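Local coordinates for trehalose synthase regulatory protein (Candida albicans, PDB 5HUS) that probably serves as a regulatory subunit of the trehalose synthase complex and has a C-terminal domain of the trehalose-phosphatase family, at residues N9-W14 with L301-S306; G19-I24 with V243-Y248; A258-V263 with T273-L278. All blocks are in the same frame, centred on the assembly; numbering follows the deposited sequence.

Interaction 1: residues N9-W14 with L301-S306; sequences NAFKDW and LCILNS
Phe11 reaches across from its helix to Ile303 and Leu304, and its whole length is used. Phe11 CB comes first, 3.6 Å from Ile303 CG2. With CG anti to the backbone N (chi1 175°), the ring is carried away from its own helix and over Ile303 and Leu304 of the other segment. There Phe11 CD2 lies 3.4 Å from Ile303 O, reached obliquely, while Phe11 CE1 on the other flank meets Leu304 CD2 at 3.6 Å. Leu304 CA sits over one face of the Phe11 ring, a CH-pi contact 4.0 Å from the centroid and 17° off the normal, and Phe11 CZ at the tip stops 3.5 Å from Leu304 O. The helices so joined, 8-15 and 297-304, come from the two ends of the chain and lie on one face of the central sheet of this HAD-type domain, where Trp14 and Leu304 both touch Leu247. Ile303 O takes two donors from the final residue: Ser306 N, and Ser306 OG at 2.7 Å, which lies in the carbonyl plane on a lone pair. Farther out, Lys12, bent at chi2, swings its amine to Ser306 O, a weak hydrogen bond of 2.9 Å from Lys12 NZ; the negative charge expected at the chain end would probably strengthen the attraction.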
loop_
_atom_site.group_PDB
_atom_site.type_symbol
_atom_site.label_atom_id
_atom_site.label_comp_id
_atom_site.label_asym_id
_atom_site.label_seq_id
_atom_site.Cartn_x
_atom_site.Cartn_y
_atom_site.Cartn_z
ATOM N N ASN A 9 -2.614 24.843 3.168
ATOM C CA ASN A 9 -1.366 25.592 3.091
ATOM C C ASN A 9 -0.153 24.676 3.081
ATOM O O ASN A 9 0.768 24.872 2.289
ATOM C CB ASN A 9 -1.256 26.587 4.248
ATOM C CG ASN A 9 -2.148 27.796 4.060
ATOM O OD1 ASN A 9 -2.520 28.132 2.937
ATOM N ND2 ASN A 9 -2.493 28.457 5.157
ATOM N N ALA A 10 -0.161 23.673 3.955
ATOM C CA ALA A 10 0.918 22.693 4.006
ATOM C C ALA A 10 1.002 21.922 2.692
ATOM O O ALA A 10 2.093 21.640 2.190
ATOM C CB ALA A 10 0.715 21.742 5.177
ATOM N N PHE A 11 -0.157 21.593 2.131
ATOM C CA PHE A 11 -0.214 20.905 0.848
ATOM C C PHE A 11 0.303 21.789 -0.283
ATOM O O PHE A 11 1.100 21.345 -1.104
ATOM C CB PHE A 11 -1.643 20.443 0.542
ATOM C CG PHE A 11 -1.801 19.836 -0.824
ATOM C CD1 PHE A 11 -1.232 18.606 -1.121
ATOM C CD2 PHE A 11 -2.511 20.496 -1.812
ATOM C CE1 PHE A 11 -1.370 18.044 -2.376
ATOM C CE2 PHE A 11 -2.656 19.937 -3.070
ATOM C CZ PHE A 11 -2.085 18.710 -3.351
ATOM N N LYS A 12 -0.157 23.039 -0.320
ATOM C CA LYS A 12 0.258 23.978 -1.357
ATOM C C LYS A 12 1.742 24.308 -1.265
ATOM O O LYS A 12 2.394 24.541 -2.282
ATOM C CB LYS A 12 -0.563 25.268 -1.280
ATOM C CG LYS A 12 -1.997 25.114 -1.744
ATOM C CD LYS A 12 -2.056 24.543 -3.150
ATOM C CE LYS A 12 -3.484 24.517 -3.669
ATOM N NZ LYS A 12 -3.563 24.010 -5.069
ATOM N N ASP A 13 2.269 24.337 -0.045
ATOM C CA ASP A 13 3.706 24.506 0.154
ATOM C C ASP A 13 4.462 23.330 -0.452
ATOM O O ASP A 13 5.483 23.505 -1.114
ATOM C CB ASP A 13 4.038 24.637 1.641
ATOM C CG ASP A 13 3.701 26.009 2.193
ATOM O OD1 ASP A 13 3.532 26.944 1.381
ATOM O OD2 ASP A 13 3.609 26.148 3.431
ATOM N N TRP A 14 3.948 22.129 -0.218
ATOM C CA TRP A 14 4.528 20.916 -0.786
ATOM C C TRP A 14 4.482 20.948 -2.317
ATOM O O TRP A 14 5.422 20.511 -2.983
ATOM C CB TRP A 14 3.789 19.683 -0.239
ATOM C CG TRP A 14 4.143 18.392 -0.909
ATOM C CD1 TRP A 14 5.178 17.557 -0.590
ATOM C CD2 TRP A 14 3.454 17.774 -2.003
ATOM N NE1 TRP A 14 5.179 16.465 -1.423
ATOM C CE2 TRP A 14 4.131 16.574 -2.299
ATOM C CE3 TRP A 14 2.333 18.123 -2.767
ATOM C CZ2 TRP A 14 3.726 15.722 -3.324
ATOM C CZ3 TRP A 14 1.930 17.274 -3.782
ATOM C CH2 TRP A 14 2.628 16.084 -4.051
ATOM N N LEU A 301 -9.083 14.312 1.007
ATOM C CA LEU A 301 -9.244 14.472 -0.435
ATOM C C LEU A 301 -9.544 15.927 -0.813
ATOM O O LEU A 301 -9.112 16.406 -1.861
ATOM C CB LEU A 301 -10.341 13.538 -0.959
ATOM C CG LEU A 301 -10.071 12.044 -0.754
ATOM C CD1 LEU A 301 -11.168 11.179 -1.363
ATOM C CD2 LEU A 301 -8.711 11.663 -1.321
ATOM N N CYS A 302 -10.269 16.633 0.046
ATOM C CA CYS A 302 -10.584 18.034 -0.224
ATOM C C CYS A 302 -9.322 18.893 -0.226
ATOM O O CYS A 302 -9.180 19.807 -1.042
ATOM C CB CYS A 302 -11.592 18.560 0.796
ATOM S SG CYS A 302 -13.288 18.020 0.463
ATOM N N ILE A 303 -8.396 18.583 0.672
ATOM C CA ILE A 303 -7.116 19.276 0.703
ATOM C C ILE A 303 -6.290 18.943 -0.540
ATOM O O ILE A 303 -5.748 19.837 -1.189
ATOM C CB ILE A 303 -6.313 18.922 1.968
ATOM C CG1 ILE A 303 -6.998 19.504 3.207
ATOM C CG2 ILE A 303 -4.888 19.449 1.857
ATOM C CD1 ILE A 303 -6.444 18.984 4.521
ATOM N N LEU A 304 -6.210 17.657 -0.882
ATOM C CA LEU A 304 -5.436 17.234 -2.049
ATOM C C LEU A 304 -6.008 17.763 -3.362
ATOM O O LEU A 304 -5.296 17.862 -4.359
ATOM C CB LEU A 304 -5.354 15.704 -2.119
ATOM C CG LEU A 304 -4.664 14.974 -0.972
ATOM C CD1 LEU A 304 -4.724 13.470 -1.241
ATOM C CD2 LEU A 304 -3.228 15.439 -0.807
ATOM N N ASN A 305 -7.294 18.095 -3.370
ATOM C CA ASN A 305 -7.921 18.558 -4.601
ATOM C C ASN A 305 -7.926 20.080 -4.695
ATOM O O ASN A 305 -8.330 20.648 -5.711
ATOM C CB ASN A 305 -9.351 18.024 -4.711
ATOM C CG ASN A 305 -9.923 18.189 -6.102
ATOM O OD1 ASN A 305 -9.425 17.599 -7.059
ATOM N ND2 ASN A 305 -10.969 19.000 -6.224
ATOM N N SER A 306 -7.472 20.737 -3.635
ATOM C CA SER A 306 -7.471 22.202 -3.598
ATOM C C SER A 306 -6.407 22.786 -4.521
ATOM O O SER A 306 -6.431 23.979 -4.835
ATOM C CB SER A 306 -7.256 22.704 -2.173
ATOM O OG SER A 306 -5.929 22.466 -1.739
#

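Interaction 2: residues G19-I24 with V243-Y248; sequences GKRLII and VAAVLY
Lys20 to Ile24 run parallel to Val243 to Tyr248, their strand axes 4.7 Å apart and 11° from alignment, and the pairing carries one irregularity. Lys20 pairs with Val243 but Arg21 with Ala245, which leaves Ala244 as the extra residue of a beta bulge. Lys20 O meets this by accepting twice, from Ala244 N at 2.9 Å and, weakly, from Ala245 N. Beyond the bulge the bonds become regular: Leu22 N gives to Ala245 O in a nearly straight bond (172° at the hydrogen), Leu247 N to Leu22 O at 2.8 Å, and Ile24 N to Leu247 O. Gly19 leads into the strand with backbone angles that a side chain would hardly tolerate, its CA resting 4.1 Å from Ala244 CB.

The side chains divide between two faces. On one, Lys20 CB touches Val243 CG2 at 4.0 Å, Leu22 leans on Val243 and Val246, and Ile24 CG2 meets Tyr248 CD2 at 3.7 Å, the two side chains crossing at a slant. With Ile24 CG1 beside the backbone N (chi1 -64°), it is CG2 that is turned to the tyrosine. Helix 200-213 covers this face; it also supplies His212 O to Lys20 NZ, whereas Tyr248 OH is held by Asp256 and Asn259. On the other face Ile23 and Leu247 point the same way side by side, Ile23 CG2 4.1 Å from Leu247 CD2, and Trp14 of helix 8-15 lies against both. Strand 20-26 thus has strand 243-250 on one flank and strand 69-74 on the other, an order that fits the Rossmann-like alpha/beta core of the HAD superfamily, in which the first strand is central and the fourth lies beside it.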
loop_
_atom_site.group_PDB
_atom_site.type_symbol
_atom_site.label_atom_id
_atom_site.label_comp_id
_atom_site.label_asym_id
_atom_site.label_seq_id
_atom_site.Cartn_x
_atom_site.Cartn_y
_atom_site.Cartn_z
ATOM N N GLY A 19 8.667 20.709 -11.179
ATOM C CA GLY A 19 8.794 19.324 -11.599
ATOM C C GLY A 19 7.550 18.513 -11.283
ATOM O O GLY A 19 6.527 19.064 -10.867
ATOM N N LYS A 20 7.639 17.201 -11.480
ATOM C CA LYS A 20 6.493 16.312 -11.284
ATOM C C LYS A 20 6.171 16.081 -9.808
ATOM O O LYS A 20 7.051 16.134 -8.946
ATOM C CB LYS A 20 6.743 14.965 -11.968
ATOM C CG LYS A 20 6.880 15.027 -13.480
ATOM C CD LYS A 20 7.409 13.695 -14.008
ATOM C CE LYS A 20 7.479 13.650 -15.527
ATOM N NZ LYS A 20 8.016 12.336 -15.995
ATOM N N ARG A 21 4.899 15.809 -9.532
ATOM C CA ARG A 21 4.440 15.505 -8.181
ATOM C C ARG A 21 3.834 14.110 -8.154
ATOM O O ARG A 21 2.953 13.803 -8.954
ATOM C CB ARG A 21 3.405 16.529 -7.709
ATOM C CG ARG A 21 3.798 17.984 -7.966
ATOM C CD ARG A 21 2.573 18.875 -7.839
ATOM N NE ARG A 21 2.789 20.227 -8.349
ATOM C CZ ARG A 21 1.808 21.098 -8.562
ATOM N NH1 ARG A 21 0.551 20.751 -8.317
ATOM N NH2 ARG A 21 2.079 22.311 -9.027
ATOM N N LEU A 22 4.312 13.274 -7.234
ATOM C CA LEU A 22 3.843 11.895 -7.106
ATOM C C LEU A 22 3.085 11.739 -5.802
ATOM O O LEU A 22 3.605 12.056 -4.729
ATOM C CB LEU A 22 5.015 10.907 -7.157
ATOM C CG LEU A 22 4.650 9.439 -6.900
ATOM C CD1 LEU A 22 3.692 8.926 -7.963
ATOM C CD2 LEU A 22 5.916 8.602 -6.851
ATOM N N ILE A 23 1.843 11.275 -5.904
ATOM C CA ILE A 23 0.984 11.126 -4.741
ATOM C C ILE A 23 0.530 9.686 -4.635
ATOM O O ILE A 23 -0.022 9.137 -5.585
ATOM C CB ILE A 23 -0.238 12.061 -4.817
ATOM C CG1 ILE A 23 0.231 13.525 -4.801
ATOM C CG2 ILE A 23 -1.196 11.781 -3.674
ATOM C CD1 ILE A 23 -0.863 14.546 -5.044
ATOM N N ILE A 24 0.801 9.069 -3.493
ATOM C CA ILE A 24 0.437 7.674 -3.273
ATOM C C ILE A 24 -0.526 7.599 -2.103
ATOM O O ILE A 24 -0.200 8.013 -0.988
ATOM C CB ILE A 24 1.690 6.801 -3.015
ATOM C CG1 ILE A 24 2.569 6.800 -4.270
ATOM C CG2 ILE A 24 1.288 5.378 -2.625
ATOM C CD1 ILE A 24 3.942 6.240 -4.063
ATOM N N VAL A 243 10.811 14.045 -10.761
ATOM C CA VAL A 243 9.865 14.179 -9.656
ATOM C C VAL A 243 10.476 15.041 -8.556
ATOM O O VAL A 243 11.522 14.705 -8.000
ATOM C CB VAL A 243 9.447 12.801 -9.085
ATOM C CG1 VAL A 243 8.645 12.975 -7.796
ATOM C CG2 VAL A 243 8.638 12.027 -10.118
ATOM N N ALA A 244 9.817 16.156 -8.252
ATOM C CA ALA A 244 10.318 17.112 -7.273
ATOM C C ALA A 244 9.534 17.086 -5.963
ATOM O O ALA A 244 9.897 17.765 -5.003
ATOM C CB ALA A 244 10.295 18.522 -7.865
ATOM N N ALA A 245 8.454 16.308 -5.924
ATOM C CA ALA A 245 7.646 16.194 -4.716
ATOM C C ALA A 245 6.968 14.837 -4.640
ATOM O O ALA A 245 6.399 14.380 -5.628
ATOM C CB ALA A 245 6.603 17.302 -4.663
ATOM N N VAL A 246 7.040 14.207 -3.469
ATOM C CA VAL A 246 6.376 12.920 -3.226
ATOM C C VAL A 246 5.528 13.003 -1.960
ATOM O O VAL A 246 5.962 13.553 -0.944
ATOM C CB VAL A 246 7.386 11.763 -3.085
ATOM C CG1 VAL A 246 6.655 10.434 -2.895
ATOM C CG2 VAL A 246 8.297 11.693 -4.298
ATOM N N LEU A 247 4.315 12.465 -2.025
ATOM C CA LEU A 247 3.425 12.454 -0.876
ATOM C C LEU A 247 2.863 11.051 -0.678
ATOM O O LEU A 247 2.496 10.385 -1.642
ATOM C CB LEU A 247 2.286 13.467 -1.061
ATOM C CG LEU A 247 1.285 13.699 0.080
ATOM C CD1 LEU A 247 0.743 15.120 -0.000
ATOM C CD2 LEU A 247 0.120 12.710 0.065
ATOM N N TYR A 248 2.804 10.607 0.571
ATOM C CA TYR A 248 2.160 9.336 0.891
ATOM C C TYR A 248 1.145 9.560 1.985
ATOM O O TYR A 248 1.449 10.214 2.984
ATOM C CB TYR A 248 3.191 8.284 1.328
ATOM C CG TYR A 248 2.581 6.976 1.785
ATOM C CD1 TYR A 248 2.195 6.786 3.110
ATOM C CD2 TYR A 248 2.366 5.937 0.886
ATOM C CE1 TYR A 248 1.617 5.597 3.527
ATOM C CE2 TYR A 248 1.791 4.746 1.293
ATOM C CZ TYR A 248 1.423 4.583 2.614
ATOM O OH TYR A 248 0.867 3.399 3.041
#

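Interaction 3: residues A258-V263 with T273-L278; sequences ANYEYV and TLTVTL
Helix 258-263 runs back over strand 273-278 at 160° between their N-to-C directions, with the axes 8.3 Å apart at closest, and Tyr260 and Thr275 have the nearest CA atoms. Tyr260 extends along the strand toward its C-terminal end: its CG stands anti to the carbonyl carbon (chi1 -65°), which lets ring atom CD1 come 3.7 Å from Thr275 CB. Next along the ring, Tyr260 CE1 approaches Val276 O at 3.7 Å, and the hydroxyl arrives close against Thr277, Tyr260 OH 3.1 Å from Thr277 CB, the two side chains at about a right angle. The hydroxyl itself is hydrogen-bonded to Gly251 O in the loop before the helix.

One turn on, the Val263 and Thr275 side chains pass each other in opposite directions, Val263 CG1 to Thr275 CG2 at 3.8 Å, and Thr273 CB lies 3.6 Å from Val263 O. Thr275 OG1 is placed between its backbone N and carbonyl carbon, which leaves CG2 to meet both Tyr260 O and Val263. The helix and strand belong to the beta-alpha-beta unit 243-250, 254-265, 272-278. Thr275 thus offers the helix an apolar surface, while its hydroxyl links the strand to Asn264 OD1, further along the same helix, and to Thr291 N. The spacing appears to be set mainly by van der Waals contact, with the buried hydroxyls satisfied by these partners and Gly251 O.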
loop_
_atom_site.group_PDB
_atom_site.type_symbol
_atom_site.label_atom_id
_atom_site.label_comp_id
_atom_site.label_asym_id
_atom_site.label_seq_id
_atom_site.Cartn_x
_atom_site.Cartn_y
_atom_site.Cartn_z
ATOM N N ALA A 258 6.141 1.680 7.762
ATOM C CA ALA A 258 7.305 1.438 6.920
ATOM C C ALA A 258 7.284 2.377 5.722
ATOM O O ALA A 258 8.323 2.897 5.318
ATOM C CB ALA A 258 7.360 -0.007 6.465
ATOM N N ASN A 259 6.100 2.594 5.156
ATOM C CA ASN A 259 5.967 3.528 4.043
ATOM C C ASN A 259 6.237 4.976 4.455
ATOM O O ASN A 259 6.873 5.718 3.708
ATOM C CB ASN A 259 4.578 3.403 3.408
ATOM C CG ASN A 259 4.371 2.063 2.721
ATOM O OD1 ASN A 259 5.332 1.397 2.339
ATOM N ND2 ASN A 259 3.113 1.659 2.560
ATOM N N TYR A 260 5.755 5.388 5.629
ATOM C CA TYR A 260 6.012 6.757 6.096
ATOM C C TYR A 260 7.509 6.985 6.249
ATOM O O TYR A 260 8.050 7.984 5.785
ATOM C CB TYR A 260 5.326 7.050 7.439
ATOM C CG TYR A 260 3.822 7.035 7.403
ATOM C CD1 TYR A 260 3.118 7.640 6.371
ATOM C CD2 TYR A 260 3.103 6.403 8.407
ATOM C CE1 TYR A 260 1.728 7.620 6.350
ATOM C CE2 TYR A 260 1.726 6.371 8.390
ATOM C CZ TYR A 260 1.044 6.974 7.363
ATOM O OH TYR A 260 -0.327 6.927 7.362
ATOM N N GLU A 261 8.170 6.053 6.918
ATOM C CA GLU A 261 9.605 6.175 7.141
ATOM C C GLU A 261 10.373 6.228 5.823
ATOM O O GLU A 261 11.323 7.004 5.683
ATOM C CB GLU A 261 10.097 5.021 8.014
ATOM C CG GLU A 261 9.574 5.080 9.441
ATOM C CD GLU A 261 9.975 3.869 10.263
ATOM O OE1 GLU A 261 10.877 3.131 9.830
ATOM O OE2 GLU A 261 9.381 3.654 11.342
ATOM N N TYR A 262 9.952 5.425 4.849
ATOM C CA TYR A 262 10.605 5.424 3.540
ATOM C C TYR A 262 10.409 6.744 2.796
ATOM O O TYR A 262 11.367 7.322 2.279
ATOM C CB TYR A 262 10.099 4.260 2.675
ATOM C CG TYR A 262 10.668 4.271 1.267
ATOM C CD1 TYR A 262 12.041 4.342 1.051
ATOM C CD2 TYR A 262 9.836 4.218 0.157
ATOM C CE1 TYR A 262 12.567 4.363 -0.233
ATOM C CE2 TYR A 262 10.350 4.232 -1.130
ATOM C CZ TYR A 262 11.718 4.308 -1.320
ATOM O OH TYR A 262 12.236 4.319 -2.597
ATOM N N VAL A 263 9.167 7.222 2.736
ATOM C CA VAL A 263 8.889 8.468 2.037
ATOM C C VAL A 263 9.562 9.637 2.755
ATOM O O VAL A 263 10.072 10.545 2.105
ATOM C CB VAL A 263 7.371 8.709 1.898
ATOM C CG1 VAL A 263 7.093 10.090 1.335
ATOM C CG2 VAL A 263 6.780 7.636 0.992
ATOM N N THR A 273 8.903 16.230 0.422
ATOM C CA THR A 273 8.226 14.993 0.802
ATOM C C THR A 273 7.204 15.327 1.871
ATOM O O THR A 273 7.380 16.274 2.636
ATOM C CB THR A 273 9.202 13.901 1.325
ATOM O OG1 THR A 273 9.781 14.316 2.571
ATOM C CG2 THR A 273 10.311 13.628 0.316
ATOM N N LEU A 274 6.117 14.570 1.911
ATOM C CA LEU A 274 5.094 14.790 2.918
ATOM C C LEU A 274 4.433 13.460 3.232
ATOM O O LEU A 274 4.067 12.714 2.333
ATOM C CB LEU A 274 4.061 15.818 2.439
ATOM C CG LEU A 274 2.976 16.326 3.402
ATOM C CD1 LEU A 274 2.460 17.680 2.927
ATOM C CD2 LEU A 274 1.808 15.351 3.537
ATOM N N THR A 275 4.299 13.167 4.515
ATOM C CA THR A 275 3.568 11.993 4.952
ATOM C C THR A 275 2.408 12.440 5.832
ATOM O O THR A 275 2.569 13.313 6.688
ATOM C CB THR A 275 4.468 11.016 5.720
ATOM O OG1 THR A 275 5.178 11.725 6.742
ATOM C CG2 THR A 275 5.474 10.366 4.778
ATOM N N VAL A 276 1.240 11.851 5.611
ATOM C CA VAL A 276 0.057 12.204 6.386
ATOM C C VAL A 276 -0.753 10.952 6.695
ATOM O O VAL A 276 -0.925 10.081 5.837
ATOM C CB VAL A 276 -0.819 13.247 5.645
ATOM C CG1 VAL A 276 -1.119 12.795 4.221
ATOM C CG2 VAL A 276 -2.104 13.512 6.409
ATOM N N THR A 277 -1.219 10.841 7.932
ATOM C CA THR A 277 -2.007 9.687 8.324
ATOM C C THR A 277 -3.429 10.082 8.689
ATOM O O THR A 277 -3.666 11.174 9.204
ATOM C CB THR A 277 -1.383 8.937 9.519
ATOM O OG1 THR A 277 -2.164 7.770 9.801
ATOM C CG2 THR A 277 -1.331 9.813 10.767
ATOM N N LEU A 278 -4.361 9.188 8.386
ATOM C CA LEU A 278 -5.726 9.291 8.878
ATOM C C LEU A 278 -5.744 8.966 10.362
ATOM O O LEU A 278 -5.184 7.957 10.786
ATOM C CB LEU A 278 -6.647 8.347 8.105
ATOM C CG LEU A 278 -6.962 8.774 6.671
ATOM C CD1 LEU A 278 -7.485 7.598 5.859
ATOM C CD2 LEU A 278 -7.977 9.899 6.687
#

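All three contacts are largely buried, yet they work at different depths of one layered domain. Interaction 2 lies within the sheet and relies on backbone hydrogen bonds; interactions 1 and 3 rest on side chains, the first between two terminal helices and the third between a helix and a strand. Interaction 1 has an exposed lysine at its edge, while Lys20 and Arg21 of interaction 2 are partly exposed. Strand 243-250 ties them together: Trp14 NE1 probably makes a weak hydrogen bond to Val246 O, 3.1 Å away, and Tyr248 N probably bonds to Leu274 O at 3.0 Å. On the sheet face opposite Trp14, the rings of Tyr248 and Tyr260 meet at about 75°. Helices 8-15 and 254-265 thus cover different faces.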